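Local coordinates for protein pyruvate dehydrogenase complex, dihydrolipoamide acetyltransferase E2 component (Thermus thermophilus, PDB 2EQ9) that probably transfers acetyl groups by way of lipoyl carriers, this chain being the peripheral subunit-binding domain, which binds another protein of the complex, at residues Leu14-Pro22 with Val30-Ala39. Numbering follows the deposited sequence.
Sequences LGIPIEEVP and VRVEDVRAYA
The ring of Y38 packs on the loop, with V21 CA and E20 O over one face. E20 O sits 3.6 Å above the ring plane, offset toward the rim. I16 CG2 meets the ring edge, 3.6 Å from Y38 CD2. The Y38 ring reaches the loop because CG is anti to the backbone N (chi1 -176°). P22 CD touches Y38 CD1 obliquely. V21 is buried and splits its two methyls. CG2 goes to the Y38 ring, while CG1 packs 3.8 Å from V30 CG1 and 3.6 Å from the backbone O of D34. In this small E3-binding domain, the loop after helix 5-13, with its 3-10 turn 18-20, is thus packed on helix 32-39. I18 CD1 continues the apolar contact, 4.0 Å from V30 CG1. It also meets V35 CG2, and V35 in turn touches A7 and L10 of helix 5-13. R31 is the N-cap residue of helix 32-39, and its N donates to D34 OD2 at 2.8 Å. The same OD2 also bonds S24 OG. D34 CB rests 3.5 Å from P22 O. An alanine here is likely to leave R31 N and S24 OG without the carboxylate they share.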
loop_
_atom_site.group_PDB
_atom_site.type_symbol
_atom_site.label_atom_id
_atom_site.label_comp_id
_atom_site.label_asym_id
_atom_site.label_seq_id
_atom_site.Cartn_x
_atom_site.Cartn_y
_atom_site.Cartn_z
ATOM N N LEU C 14 3.392 -20.491 27.185
ATOM C CA LEU C 14 3.069 -20.691 28.590
ATOM C C LEU C 14 2.351 -22.021 28.792
ATOM O O LEU C 14 2.036 -22.404 29.919
ATOM C CB LEU C 14 2.188 -19.555 29.104
ATOM C CG LEU C 14 2.878 -18.212 29.332
ATOM C CD1 LEU C 14 1.901 -17.272 30.016
ATOM C CD2 LEU C 14 4.118 -18.406 30.202
ATOM N N GLY C 15 2.096 -22.726 27.695
ATOM C CA GLY C 15 1.408 -23.998 27.783
ATOM C C GLY C 15 -0.043 -23.799 28.183
ATOM O O GLY C 15 -0.634 -24.651 28.842
ATOM N N ILE C 16 -0.614 -22.665 27.783
ATOM C CA ILE C 16 -2.003 -22.347 28.100
ATOM C C ILE C 16 -2.889 -22.372 26.858
ATOM O O ILE C 16 -2.643 -21.642 25.895
ATOM C CB ILE C 16 -2.137 -20.938 28.725
ATOM C CG1 ILE C 16 -1.353 -20.855 30.033
ATOM C CG2 ILE C 16 -3.603 -20.622 28.985
ATOM C CD1 ILE C 16 -1.370 -19.475 30.655
ATOM N N PRO C 17 -3.930 -23.215 26.859
ATOM C CA PRO C 17 -4.833 -23.287 25.705
ATOM C C PRO C 17 -5.530 -21.935 25.522
ATOM O O PRO C 17 -6.317 -21.509 26.370
ATOM C CB PRO C 17 -5.792 -24.420 26.082
ATOM C CG PRO C 17 -5.749 -24.432 27.590
ATOM C CD PRO C 17 -4.298 -24.202 27.889
ATOM N N ILE C 18 -5.231 -21.268 24.412
ATOM C CA ILE C 18 -5.779 -19.946 24.128
ATOM C C ILE C 18 -7.297 -19.829 24.219
ATOM O O ILE C 18 -7.815 -18.808 24.677
ATOM C CB ILE C 18 -5.320 -19.430 22.736
ATOM C CG1 ILE C 18 -5.726 -17.963 22.567
ATOM C CG2 ILE C 18 -5.922 -20.284 21.625
ATOM C CD1 ILE C 18 -5.088 -17.023 23.579
ATOM N N GLU C 19 -8.014 -20.861 23.788
ATOM C CA GLU C 19 -9.472 -20.819 23.840
ATOM C C GLU C 19 -10.004 -20.833 25.268
ATOM O O GLU C 19 -11.206 -20.692 25.490
ATOM C CB GLU C 19 -10.077 -21.988 23.048
ATOM C CG GLU C 19 -9.353 -23.319 23.195
ATOM C CD GLU C 19 -8.038 -23.346 22.441
ATOM O OE1 GLU C 19 -8.029 -22.941 21.259
ATOM O OE2 GLU C 19 -7.019 -23.777 23.021
ATOM N N GLU C 20 -9.104 -20.990 26.233
ATOM C CA GLU C 20 -9.495 -21.029 27.637
ATOM C C GLU C 20 -9.255 -19.691 28.330
ATOM O O GLU C 20 -9.653 -19.503 29.479
ATOM C CB GLU C 20 -8.716 -22.119 28.378
ATOM C CG GLU C 20 -8.745 -23.499 27.725
ATOM C CD GLU C 20 -10.145 -24.061 27.546
ATOM O OE1 GLU C 20 -10.935 -24.026 28.515
ATOM O OE2 GLU C 20 -10.448 -24.555 26.436
ATOM N N VAL C 21 -8.601 -18.763 27.634
ATOM C CA VAL C 21 -8.310 -17.448 28.200
ATOM C C VAL C 21 -9.438 -16.446 27.958
ATOM O O VAL C 21 -9.745 -16.106 26.815
ATOM C CB VAL C 21 -7.015 -16.854 27.609
ATOM C CG1 VAL C 21 -6.707 -15.519 28.272
ATOM C CG2 VAL C 21 -5.864 -17.820 27.801
ATOM N N PRO C 22 -10.074 -15.962 29.036
ATOM C CA PRO C 22 -11.165 -14.992 28.878
ATOM C C PRO C 22 -10.676 -13.657 28.311
ATOM O O PRO C 22 -9.618 -13.152 28.697
ATOM C CB PRO C 22 -11.726 -14.871 30.294
ATOM C CG PRO C 22 -10.527 -15.163 31.166
ATOM C CD PRO C 22 -9.881 -16.322 30.453
ATOM N N VAL C 30 -9.070 -11.402 23.053
ATOM C CA VAL C 30 -7.998 -11.750 23.980
ATOM C C VAL C 30 -6.711 -10.980 23.683
ATOM O O VAL C 30 -6.205 -11.001 22.558
ATOM C CB VAL C 30 -7.701 -13.257 23.924
ATOM C CG1 VAL C 30 -6.678 -13.626 24.983
ATOM C CG2 VAL C 30 -8.994 -14.045 24.116
ATOM N N ARG C 31 -6.191 -10.301 24.703
ATOM C CA ARG C 31 -4.963 -9.522 24.581
ATOM C C ARG C 31 -3.859 -10.172 25.396
ATOM O O ARG C 31 -4.128 -11.016 26.246
ATOM C CB ARG C 31 -5.178 -8.103 25.108
ATOM C CG ARG C 31 -6.268 -7.331 24.413
ATOM C CD ARG C 31 -5.857 -6.933 23.012
ATOM N NE ARG C 31 -6.847 -6.039 22.422
ATOM C CZ ARG C 31 -6.617 -5.241 21.384
ATOM N NH1 ARG C 31 -7.590 -4.463 20.921
ATOM N NH2 ARG C 31 -5.419 -5.212 20.814
ATOM N N VAL C 32 -2.618 -9.769 25.135
ATOM C CA VAL C 32 -1.465 -10.295 25.865
ATOM C C VAL C 32 -1.684 -10.155 27.371
ATOM O O VAL C 32 -1.283 -11.019 28.149
ATOM C CB VAL C 32 -0.167 -9.542 25.475
ATOM C CG1 VAL C 32 0.932 -9.803 26.504
ATOM C CG2 VAL C 32 0.297 -9.996 24.106
ATOM N N GLU C 33 -2.327 -9.064 27.772
ATOM C CA GLU C 33 -2.596 -8.823 29.185
ATOM C C GLU C 33 -3.484 -9.930 29.740
ATOM O O GLU C 33 -3.194 -10.493 30.796
ATOM C CB GLU C 33 -3.280 -7.465 29.379
ATOM C CG GLU C 33 -2.564 -6.303 28.700
ATOM C CD GLU C 33 -2.910 -6.191 27.228
ATOM O OE1 GLU C 33 -4.019 -5.705 26.916
ATOM O OE2 GLU C 33 -2.078 -6.597 26.386
ATOM N N ASP C 34 -4.559 -10.244 29.021
ATOM C CA ASP C 34 -5.487 -11.290 29.443
ATOM C C ASP C 34 -4.794 -12.643 29.614
ATOM O O ASP C 34 -5.027 -13.348 30.594
ATOM C CB ASP C 34 -6.628 -11.433 28.433
ATOM C CG ASP C 34 -7.369 -10.134 28.205
ATOM O OD1 ASP C 34 -7.702 -9.457 29.203
ATOM O OD2 ASP C 34 -7.628 -9.792 27.031
ATOM N N VAL C 35 -3.945 -13.006 28.659
ATOM C CA VAL C 35 -3.245 -14.280 28.739
ATOM C C VAL C 35 -2.406 -14.330 30.012
ATOM O O VAL C 35 -2.374 -15.345 30.706
ATOM C CB VAL C 35 -2.337 -14.498 27.510
ATOM C CG1 VAL C 35 -1.636 -15.842 27.613
ATOM C CG2 VAL C 35 -3.167 -14.442 26.240
ATOM N N ARG C 36 -1.734 -13.225 30.321
ATOM C CA ARG C 36 -0.906 -13.144 31.519
ATOM C C ARG C 36 -1.795 -13.134 32.761
ATOM O O ARG C 36 -1.456 -13.730 33.785
ATOM C CB ARG C 36 -0.039 -11.882 31.478
ATOM N N ALA C 37 -2.934 -12.455 32.662
ATOM C CA ALA C 37 -3.875 -12.367 33.772
ATOM C C ALA C 37 -4.385 -13.754 34.133
ATOM O O ALA C 37 -4.595 -14.066 35.305
ATOM C CB ALA C 37 -5.043 -11.463 33.400
ATOM N N TYR C 38 -4.581 -14.584 33.115
ATOM C CA TYR C 38 -5.064 -15.945 33.308
ATOM C C TYR C 38 -3.922 -16.804 33.845
ATOM O O TYR C 38 -4.145 -17.751 34.597
ATOM C CB TYR C 38 -5.564 -16.510 31.973
ATOM C CG TYR C 38 -6.187 -17.887 32.052
ATOM C CD1 TYR C 38 -7.388 -18.096 32.731
ATOM C CD2 TYR C 38 -5.582 -18.981 31.436
ATOM C CE1 TYR C 38 -7.970 -19.363 32.791
ATOM C CE2 TYR C 38 -6.155 -20.249 31.489
ATOM C CZ TYR C 38 -7.346 -20.434 32.167
ATOM O OH TYR C 38 -7.910 -21.689 32.218
ATOM N N ALA C 39 -2.698 -16.455 33.455
ATOM C CA ALA C 39 -1.512 -17.184 33.886
ATOM C C ALA C 39 -1.300 -17.057 35.393
ATOM O O ALA C 39 -0.706 -17.933 36.023
ATOM C CB ALA C 39 -0.289 -16.669 33.140
#